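Local coordinates for Alr3699 protein (Nostoc sp., PDB 4XSR) that is a glycosyltransferase of the GT-B type, two parallel-sheet domains facing each other across a cleft, modelled with uridine-5'-diphosphate-glucose bound, at residues D13-P18 / A243-Q248; V177-F182 / E294-V299; N327-T332 / Q351-I356. All coordinates share one frame; numbering follows the deposited sequence.

Contacts 1 and 2 both bridge the two halves of this GT-B chain, each pairing a piece of the N-terminal half with a piece of the C-terminal half, and their segments alternate along the sequence. Their centres are 19 Å apart and their nearest atoms about 8 Å. Contact 2 carries the bound UPG directly, through 294-299, whereas contact 1 only borders it: the side chain of Phe-245 comes to about 6 Å from the ligand. Contact 3 belongs wholly to the C-terminal half, joining its edge strand to a later helix. Its centre lies 19 Å from that of contact 2 and 32 Å from that of contact 1, on the opposite side of the chain's centre.

Contact 1 of 3, residues D13-P18 / A243-Q248; sequences DQSGKP and ALFGEQ
Lys-17 and Leu-244 make the close part of this contact, where the loop after strand 9-13 meets the loop after strand 235-240 across the cleft of the GT-B fold. The aliphatic chain of Lys-17, bent at its second torsion (chi2 -73°), runs past the Leu-244 carbonyl, with Lys-17 CE 3.2 Å from Leu-244 O. Pro-18 CD rests against Leu-244 CD2 at 4.4 Å, and the leucine is buried.

Phe-245 forms the looser, exposed side. One face of its ring is backed by CB of the adjacent Leu-244, while from across the contact Ser-15 OG comes up at the ring edge, in its plane, 4.0 Å from Phe-245 CE1. Asp-13 OD1 accepts from Ser-15 N with its anti lone pair, an Asx turn, and Ser-15 OG takes Lys-17 N at 3.1 Å, an ST turn. In the other loop, Phe-245 N donates to Glu-247 OE1 (2.7 Å), approaching from above the carboxylate plane; Ser-216 holds the other oxygen of Glu-247.

No hydrogen bond links the two segments: they meet through apolar packing and the carbonyl beside the lysine chain, with turns that help to shape each loop. Lys-17 NZ, 4.1 Å from Leu-244 O, may add a weak electrostatic attraction.

Contact 2 of 3, residues V177-F182 / E294-V299; sequences VIYNGF and EPFGRV. With UPG (uridine-5'-diphosphate-glucose), chain J.
Tyr-179 opens the contact by laying its CD1 3.5 Å from Phe-296 CE1. The two rings meet obliquely, planes at 37°, while the Tyr-179 hydroxyl bonds to Glu-320.

Next along, Asn-180 lies over a face of the Phe-296 ring, its amide plane only 19° from the ring's and the two side chains running in opposite directions. Asn-180 CB comes to 3.7 Å from Phe-296 CE2, and the amide end reaches the edge of the Arg-298 guanidinium and the glucose O6' of UPG. Phe-296 can lie beneath it because its CG is anti to the backbone N (chi1 177°).

Gly-181 works through its carbonyl: two waters bridge Gly-181 O to Arg-298, one at NH1 and the other at NH2. Phe-182 then places CE2 over the centre of one guanidinium face, 3.9 Å from Arg-298 CZ. Phe-182 CZ and Phe-296 CE2 meet rim to rim at 4.2 Å, each near the plane of the other's ring.

The segment 294-299 holds the ligand. Phe-296 N donates to the glucose O3' and Gly-297 N to O4', each at 3.0 Å, and O3' gives a very short bond to Glu-294 OE2, a carboxylate also paired with Lys-219. Arg-298 uses its backbone N for O1A of the diphosphate (2.9 Å) and NE for the ribose O3C (2.8 Å). Successive main-chain N-H groups, from just before the N-cap Gly-297 into the first turn, bind sugar and phosphate, and the helix end would probably help stabilise the phosphate's charge. Phe-182 CE2 and the two waters help to hold the guanidinium.

Contact 3 of 3, residues N327-T332 / Q351-I356; sequences NGFLTT and QKTATI
Asn-327 and Ile-356 bring their backbones close, CA to CA 5.0 Å, at the point where the turn leading into strand 329-331 passes helix 350-367. From there the strand runs off into the sheet, while the helix segment, ending at Ile-356, leads back away from it to Gln-351. Within that helix Gln-351 O accepts twice from Thr-355, from the backbone N and from OG1 at 3.1 Å, the hydroxyl approaching from the other face of the carbonyl plane.

Ile-356 does nearly all the touching, and its two branches divide the work. CG2, set anti to the backbone N, presses on the peptide between Asn-327 and Gly-328, 3.5 Å from Gly-328 N and 3.7 Å from Asn-327 C. Strand 329-331 is the edge strand of the parallel sheet in the C-terminal Rossmann-like half of the GT-B fold, bonded to strand 310-313, and helices 336-348 and 350-367 follow it in the chain.

The other branch of Ile-356 extends fully (chi2 176°) and puts CD1 against the far end of the Phe-329 ring, 3.7 Å from CZ and 3.9 Å from CE1. This approach is oblique to the ring, and the two side chains cross at about a right angle. Phe-329 is buried further by Ile-342 and Cys-346 of helix 336-348 and by Val-311 of the neighbouring strand. Thr-353, one turn before Ile-356, stands looser, with OG1 4.5 Å from Phe-329 CZ; that hydroxyl is hydrogen-bonded to the carbonyl of Asp-349. The amide of Asn-327 bonds Glu-323 N through OD1 and Leu-321 O through ND2.

Contact 1 of 3, residues D13-P18 / A243-Q248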
loop_
_atom_site.group_PDB
_atom_site.type_symbol
_atom_site.label_atom_id
_atom_site.label_comp_id
_atom_site.label_asym_id
_atom_site.label_seq_id
_atom_site.Cartn_x
_atom_site.Cartn_y
_atom_site.Cartn_z
ATOM N N ASP B 13 13.228 -0.594 9.001
ATOM C CA ASP B 13 13.990 0.546 8.556
ATOM C C ASP B 13 14.115 0.414 7.062
ATOM O O ASP B 13 14.518 -0.625 6.569
ATOM C CB ASP B 13 15.385 0.540 9.211
ATOM C CG ASP B 13 16.131 1.830 9.004
ATOM O OD1 ASP B 13 16.455 2.179 7.844
ATOM O OD2 ASP B 13 16.395 2.510 10.015
ATOM N N GLN B 14 13.783 1.466 6.344
ATOM C CA GLN B 14 13.637 1.359 4.899
ATOM C C GLN B 14 14.955 1.241 4.161
ATOM O O GLN B 14 14.975 0.818 3.005
ATOM C CB GLN B 14 12.845 2.560 4.360
ATOM C CG GLN B 14 13.628 3.862 4.381
ATOM C CD GLN B 14 12.754 5.079 4.281
ATOM O OE1 GLN B 14 11.925 5.372 5.155
ATOM N NE2 GLN B 14 12.925 5.803 3.200
ATOM N N SER B 15 16.054 1.620 4.808
ATOM C CA SER B 15 17.341 1.794 4.107
ATOM C C SER B 15 18.347 0.710 4.454
ATOM O O SER B 15 18.356 0.159 5.577
ATOM C CB SER B 15 17.949 3.161 4.411
ATOM O OG SER B 15 19.071 3.454 3.586
ATOM N N GLY B 16 19.163 0.380 3.455
ATOM C CA GLY B 16 20.334 -0.470 3.675
ATOM C C GLY B 16 21.622 0.325 3.884
ATOM O O GLY B 16 22.656 -0.266 4.203
ATOM N N LYS B 17 21.549 1.651 3.704
ATOM C CA LYS B 17 22.693 2.533 3.888
ATOM C C LYS B 17 22.779 2.887 5.358
ATOM O O LYS B 17 21.746 3.025 5.998
ATOM C CB LYS B 17 22.509 3.825 3.103
ATOM C CG LYS B 17 22.198 3.669 1.628
ATOM C CD LYS B 17 23.408 3.212 0.829
ATOM C CE LYS B 17 23.352 3.729 -0.610
ATOM N NZ LYS B 17 24.663 3.562 -1.302
ATOM N N PRO B 18 24.001 3.068 5.897
ATOM C CA PRO B 18 24.252 3.384 7.315
ATOM C C PRO B 18 24.115 4.894 7.671
ATOM O O PRO B 18 25.090 5.554 8.060
ATOM C CB PRO B 18 25.698 2.921 7.487
ATOM C CG PRO B 18 26.326 3.287 6.199
ATOM C CD PRO B 18 25.263 3.080 5.136
ATOM N N ALA B 243 27.781 10.642 -0.484
ATOM C CA ALA B 243 26.394 10.801 -0.951
ATOM C C ALA B 243 25.665 9.447 -0.843
ATOM O O ALA B 243 25.954 8.521 -1.578
ATOM C CB ALA B 243 26.373 11.310 -2.368
ATOM N N LEU B 244 24.760 9.317 0.114
ATOM C CA LEU B 244 24.118 8.021 0.405
ATOM C C LEU B 244 22.773 7.851 -0.323
ATOM O O LEU B 244 22.210 6.756 -0.332
ATOM C CB LEU B 244 23.853 7.867 1.903
ATOM C CG LEU B 244 24.997 7.924 2.922
ATOM C CD1 LEU B 244 24.395 7.947 4.322
ATOM C CD2 LEU B 244 25.934 6.740 2.759
ATOM N N PHE B 245 22.270 8.941 -0.906
ATOM C CA PHE B 245 20.922 8.976 -1.455
ATOM C C PHE B 245 20.884 9.680 -2.799
ATOM O O PHE B 245 19.982 10.482 -3.048
ATOM C CB PHE B 245 19.943 9.655 -0.462
ATOM C CG PHE B 245 19.997 9.088 0.944
ATOM C CD1 PHE B 245 19.711 7.738 1.185
ATOM C CD2 PHE B 245 20.327 9.899 2.031
ATOM C CE1 PHE B 245 19.746 7.210 2.477
ATOM C CE2 PHE B 245 20.360 9.373 3.329
ATOM C CZ PHE B 245 20.075 8.030 3.555
ATOM N N GLY B 246 21.893 9.413 -3.632
ATOM C CA GLY B 246 21.934 9.871 -5.035
ATOM C C GLY B 246 22.353 11.305 -5.279
ATOM O O GLY B 246 22.074 11.865 -6.329
ATOM N N GLU B 247 23.053 11.914 -4.331
ATOM C CA GLU B 247 23.379 13.348 -4.454
ATOM C C GLU B 247 24.731 13.583 -5.176
ATOM O O GLU B 247 25.535 14.442 -4.794
ATOM C CB GLU B 247 23.319 14.022 -3.078
ATOM C CG GLU B 247 22.093 13.641 -2.230
ATOM C CD GLU B 247 22.345 12.489 -1.229
ATOM O OE1 GLU B 247 23.040 11.481 -1.558
ATOM O OE2 GLU B 247 21.841 12.581 -0.088
ATOM N N GLN B 248 24.920 12.867 -6.286
ATOM C CA GLN B 248 26.153 12.931 -7.060
ATOM C C GLN B 248 26.354 14.292 -7.670
ATOM O O GLN B 248 27.475 14.731 -7.813
ATOM C CB GLN B 248 26.171 11.864 -8.149
ATOM C CG GLN B 248 25.906 10.448 -7.637
ATOM C CD GLN B 248 26.918 10.015 -6.606
ATOM O OE1 GLN B 248 28.121 10.287 -6.740
ATOM N NE2 GLN B 248 26.444 9.342 -5.561
#

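Contact 2 of 3, residues V177-F182 / E294-V299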
loop_
_atom_site.group_PDB
_atom_site.type_symbol
_atom_site.label_atom_id
_atom_site.label_comp_id
_atom_site.label_asym_id
_atom_site.label_seq_id
_atom_site.Cartn_x
_atom_site.Cartn_y
_atom_site.Cartn_z
ATOM N N VAL B 177 10.375 12.305 24.243
ATOM C CA VAL B 177 11.705 12.580 23.709
ATOM C C VAL B 177 12.730 11.671 24.352
ATOM O O VAL B 177 12.807 11.557 25.570
ATOM C CB VAL B 177 12.107 14.020 23.950
ATOM C CG1 VAL B 177 13.536 14.228 23.492
ATOM C CG2 VAL B 177 11.200 14.951 23.154
ATOM N N ILE B 178 13.490 10.978 23.518
ATOM C CA ILE B 178 14.580 10.131 23.983
ATOM C C ILE B 178 15.717 10.365 22.993
ATOM O O ILE B 178 15.604 10.020 21.808
ATOM C CB ILE B 178 14.232 8.661 23.999
ATOM C CG1 ILE B 178 13.054 8.393 24.937
ATOM C CG2 ILE B 178 15.451 7.850 24.429
ATOM C CD1 ILE B 178 12.720 6.920 25.111
ATOM N N TYR B 179 16.797 10.979 23.493
ATOM C CA TYR B 179 17.974 11.320 22.703
ATOM C C TYR B 179 18.699 10.066 22.186
ATOM O O TYR B 179 18.499 8.956 22.719
ATOM C CB TYR B 179 18.914 12.173 23.586
ATOM C CG TYR B 179 18.393 13.575 23.925
ATOM C CD1 TYR B 179 17.927 14.384 22.933
ATOM C CD2 TYR B 179 18.414 14.091 25.237
ATOM C CE1 TYR B 179 17.457 15.651 23.188
ATOM C CE2 TYR B 179 17.949 15.397 25.508
ATOM C CZ TYR B 179 17.466 16.172 24.463
ATOM O OH TYR B 179 16.971 17.484 24.594
ATOM N N ASN B 180 19.547 10.217 21.166
ATOM C CA ASN B 180 20.432 9.107 20.791
ATOM C C ASN B 180 21.431 8.810 21.910
ATOM O O ASN B 180 21.917 9.717 22.582
ATOM C CB ASN B 180 21.266 9.401 19.570
ATOM C CG ASN B 180 20.463 9.596 18.305
ATOM O OD1 ASN B 180 19.257 9.909 18.298
ATOM N ND2 ASN B 180 21.163 9.464 17.200
ATOM N N GLY B 181 21.732 7.537 22.091
ATOM C CA GLY B 181 22.720 7.122 23.046
ATOM C C GLY B 181 24.038 6.733 22.387
ATOM O O GLY B 181 24.065 6.339 21.205
ATOM N N PHE B 182 25.128 6.827 23.158
ATOM C CA PHE B 182 26.464 6.470 22.669
ATOM C C PHE B 182 27.286 5.676 23.667
ATOM O O PHE B 182 27.151 5.865 24.870
ATOM C CB PHE B 182 27.218 7.715 22.300
ATOM C CG PHE B 182 26.508 8.584 21.320
ATOM C CD1 PHE B 182 25.451 9.386 21.731
ATOM C CD2 PHE B 182 26.897 8.608 19.978
ATOM C CE1 PHE B 182 24.804 10.202 20.828
ATOM C CE2 PHE B 182 26.252 9.417 19.063
ATOM C CZ PHE B 182 25.200 10.219 19.487
ATOM N N GLU B 294 18.601 20.715 11.920
ATOM C CA GLU B 294 19.051 19.380 12.247
ATOM C C GLU B 294 18.160 18.751 13.322
ATOM O O GLU B 294 17.926 19.333 14.377
ATOM C CB GLU B 294 20.511 19.416 12.725
ATOM C CG GLU B 294 21.170 18.044 12.918
ATOM C CD GLU B 294 21.466 17.403 11.569
ATOM O OE1 GLU B 294 22.050 18.112 10.701
ATOM O OE2 GLU B 294 21.060 16.232 11.358
ATOM N N PRO B 295 17.646 17.569 13.085
ATOM C CA PRO B 295 16.795 16.964 14.094
ATOM C C PRO B 295 17.486 16.656 15.402
ATOM O O PRO B 295 16.933 16.943 16.419
ATOM C CB PRO B 295 16.317 15.695 13.415
ATOM C CG PRO B 295 16.273 16.060 12.005
ATOM C CD PRO B 295 17.426 16.966 11.771
ATOM N N PHE B 296 18.681 16.103 15.370
ATOM C CA PHE B 296 19.438 15.858 16.564
ATOM C C PHE B 296 20.876 16.245 16.345
ATOM O O PHE B 296 21.317 17.216 16.874
ATOM C CB PHE B 296 19.322 14.418 16.964
ATOM C CG PHE B 296 20.130 14.047 18.147
ATOM C CD1 PHE B 296 19.734 14.390 19.404
ATOM C CD2 PHE B 296 21.271 13.324 17.998
ATOM C CE1 PHE B 296 20.467 14.023 20.488
ATOM C CE2 PHE B 296 22.005 12.954 19.066
ATOM C CZ PHE B 296 21.606 13.301 20.319
ATOM N N GLY B 297 21.572 15.507 15.504
ATOM C CA GLY B 297 22.945 15.763 15.161
ATOM C C GLY B 297 23.951 14.941 15.923
ATOM O O GLY B 297 24.546 15.405 16.850
ATOM N N ARG B 298 24.150 13.718 15.472
ATOM C CA ARG B 298 25.020 12.764 16.112
ATOM C C ARG B 298 26.457 13.223 16.149
ATOM O O ARG B 298 27.123 13.023 17.101
ATOM C CB ARG B 298 24.958 11.429 15.398
ATOM C CG ARG B 298 23.754 10.585 15.703
ATOM C CD ARG B 298 23.678 9.358 14.834
ATOM N NE ARG B 298 24.655 8.371 15.209
ATOM C CZ ARG B 298 24.502 7.511 16.182
ATOM N NH1 ARG B 298 23.411 7.504 16.885
ATOM N NH2 ARG B 298 25.438 6.659 16.448
ATOM N N VAL B 299 26.909 13.855 15.094
ATOM C CA VAL B 299 28.279 14.247 14.988
ATOM C C VAL B 299 28.626 15.194 16.100
ATOM O O VAL B 299 29.715 15.160 16.620
ATOM C CB VAL B 299 28.580 14.879 13.646
ATOM C CG1 VAL B 299 28.473 13.842 12.571
ATOM C CG2 VAL B 299 27.619 16.000 13.373
HETATM N N1 UPG J . 29.290 8.739 10.022
HETATM C C2 UPG J . 30.081 7.625 9.711
HETATM N N3 UPG J . 30.909 7.701 8.678
HETATM C C4 UPG J . 31.018 8.803 7.939
HETATM C C5 UPG J . 30.257 9.936 8.249
HETATM C C6 UPG J . 29.376 9.868 9.304
HETATM O O2 UPG J . 30.019 6.549 10.372
HETATM O O4 UPG J . 31.824 8.819 6.966
HETATM C C1C UPG J . 28.354 8.692 11.139
HETATM C C2C UPG J . 28.608 9.762 12.194
HETATM O O2C UPG J . 29.623 9.318 13.121
HETATM C C3C UPG J . 27.198 9.892 12.766
HETATM C C4C UPG J . 26.251 9.614 11.579
HETATM O O4C UPG J . 27.055 8.975 10.607
HETATM O O3C UPG J . 27.021 8.885 13.765
HETATM C C5C UPG J . 25.608 10.840 10.919
HETATM O O5C UPG J . 24.667 11.312 11.881
HETATM P PA UPG J . 23.617 12.468 11.600
HETATM O O1A UPG J . 23.060 12.854 12.932
HETATM O O2A UPG J . 24.111 13.468 10.616
HETATM O O3A UPG J . 22.463 11.477 10.945
HETATM P PB UPG J . 21.382 11.767 9.760
HETATM O O1B UPG J . 21.836 10.866 8.671
HETATM O O2B UPG J . 21.204 13.187 9.387
HETATM O O3B UPG J . 20.132 11.052 10.507
HETATM C "C1'" UPG J . 18.921 11.529 11.126
HETATM C "C2'" UPG J . 18.804 12.995 11.475
HETATM C "C3'" UPG J . 19.878 13.448 12.498
HETATM C "C4'" UPG J . 19.784 12.573 13.753
HETATM C "C5'" UPG J . 19.725 11.114 13.335
HETATM C "C6'" UPG J . 19.560 10.153 14.472
HETATM O "O2'" UPG J . 18.715 13.773 10.281
HETATM O "O3'" UPG J . 19.636 14.826 12.836
HETATM O "O4'" UPG J . 20.920 12.719 14.619
HETATM O "O5'" UPG J . 18.691 10.866 12.389
HETATM O "O6'" UPG J . 18.473 10.522 15.293
HETATM O O HOH W 1 22.561 5.645 18.977
HETATM O O HOH W 2 25.818 5.518 19.110
#

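Contact 3 of 3, residues N327-T332 / Q351-I356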
loop_
_atom_site.group_PDB
_atom_site.type_symbol
_atom_site.label_atom_id
_atom_site.label_comp_id
_atom_site.label_asym_id
_atom_site.label_seq_id
_atom_site.Cartn_x
_atom_site.Cartn_y
_atom_site.Cartn_z
ATOM N N ASN B 327 29.684 24.707 25.934
ATOM C CA ASN B 327 30.045 23.360 25.514
ATOM C C ASN B 327 30.200 23.262 24.013
ATOM O O ASN B 327 30.413 22.187 23.477
ATOM C CB ASN B 327 29.075 22.299 26.067
ATOM C CG ASN B 327 27.665 22.398 25.471
ATOM O OD1 ASN B 327 27.284 23.409 24.926
ATOM N ND2 ASN B 327 26.912 21.333 25.580
ATOM N N GLY B 328 30.131 24.391 23.328
ATOM C CA GLY B 328 30.416 24.386 21.932
ATOM C C GLY B 328 30.062 25.741 21.429
ATOM O O GLY B 328 29.802 26.618 22.236
ATOM N N PHE B 329 29.996 25.886 20.106
ATOM C CA PHE B 329 29.642 27.136 19.465
ATOM C C PHE B 329 28.461 26.908 18.519
ATOM O O PHE B 329 28.252 25.792 18.035
ATOM C CB PHE B 329 30.834 27.637 18.653
ATOM C CG PHE B 329 32.094 27.770 19.462
ATOM C CD1 PHE B 329 32.317 28.901 20.240
ATOM C CD2 PHE B 329 33.055 26.767 19.448
ATOM C CE1 PHE B 329 33.472 29.020 20.985
ATOM C CE2 PHE B 329 34.209 26.881 20.190
ATOM C CZ PHE B 329 34.418 28.012 20.964
ATOM N N LEU B 330 27.724 27.974 18.245
ATOM C CA LEU B 330 26.558 27.937 17.385
ATOM C C LEU B 330 26.627 29.129 16.488
ATOM O O LEU B 330 26.998 30.183 16.934
ATOM C CB LEU B 330 25.250 27.977 18.195
ATOM C CG LEU B 330 24.934 26.708 19.001
ATOM C CD1 LEU B 330 23.799 26.953 19.997
ATOM C CD2 LEU B 330 24.619 25.513 18.080
ATOM N N THR B 331 26.274 28.961 15.223
ATOM C CA THR B 331 26.312 30.049 14.271
ATOM C C THR B 331 25.071 29.991 13.427
ATOM O O THR B 331 24.379 28.974 13.386
ATOM C CB THR B 331 27.531 29.894 13.336
ATOM O OG1 THR B 331 27.482 28.613 12.689
ATOM C CG2 THR B 331 28.842 29.967 14.133
ATOM N N THR B 332 24.817 31.061 12.700
ATOM C CA THR B 332 23.603 31.179 11.941
ATOM C C THR B 332 23.636 30.260 10.724
ATOM O O THR B 332 24.589 30.295 9.939
ATOM C CB THR B 332 23.375 32.635 11.515
ATOM O OG1 THR B 332 23.220 33.414 12.698
ATOM C CG2 THR B 332 22.110 32.786 10.621
ATOM N N GLN B 351 43.074 28.333 24.987
ATOM C CA GLN B 351 42.856 27.899 26.351
ATOM C C GLN B 351 41.353 27.846 26.663
ATOM O O GLN B 351 40.914 26.900 27.312
ATOM C CB GLN B 351 43.590 28.827 27.321
ATOM C CG GLN B 351 44.103 28.147 28.578
ATOM C CD GLN B 351 45.237 28.950 29.225
ATOM O OE1 GLN B 351 46.411 28.849 28.830
ATOM N NE2 GLN B 351 44.885 29.772 30.210
ATOM N N LYS B 352 40.590 28.858 26.227
ATOM C CA LYS B 352 39.126 28.867 26.373
ATOM C C LYS B 352 38.530 27.684 25.616
ATOM O O LYS B 352 37.835 26.817 26.185
ATOM C CB LYS B 352 38.520 30.155 25.806
ATOM C CG LYS B 352 38.627 31.343 26.744
ATOM C CD LYS B 352 38.264 32.661 26.068
ATOM C CE LYS B 352 38.596 33.840 26.977
ATOM N NZ LYS B 352 37.998 35.107 26.485
ATOM N N THR B 353 38.854 27.660 24.329
ATOM C CA THR B 353 38.483 26.583 23.459
ATOM C C THR B 353 38.699 25.224 24.109
ATOM O O THR B 353 37.809 24.385 24.104
ATOM C CB THR B 353 39.222 26.702 22.125
ATOM O OG1 THR B 353 38.866 27.947 21.485
ATOM C CG2 THR B 353 38.892 25.522 21.214
ATOM N N ALA B 354 39.830 24.993 24.734
ATOM C CA ALA B 354 40.057 23.648 25.296
ATOM C C ALA B 354 39.193 23.425 26.519
ATOM O O ALA B 354 38.851 22.301 26.862
ATOM C CB ALA B 354 41.535 23.430 25.636
ATOM N N THR B 355 38.859 24.515 27.193
ATOM C CA THR B 355 38.010 24.450 28.385
ATOM C C THR B 355 36.573 24.087 27.948
ATOM O O THR B 355 35.982 23.124 28.449
ATOM C CB THR B 355 38.082 25.792 29.166
ATOM O OG1 THR B 355 39.377 25.906 29.777
ATOM C CG2 THR B 355 37.000 25.883 30.238
ATOM N N ILE B 356 36.057 24.848 26.990
ATOM C CA ILE B 356 34.820 24.506 26.302
ATOM C C ILE B 356 34.773 23.025 25.869
ATOM O O ILE B 356 33.810 22.298 26.179
ATOM C CB ILE B 356 34.607 25.440 25.119
ATOM C CG1 ILE B 356 34.254 26.828 25.669
ATOM C CG2 ILE B 356 33.511 24.896 24.216
ATOM C CD1 ILE B 356 34.101 27.927 24.640
#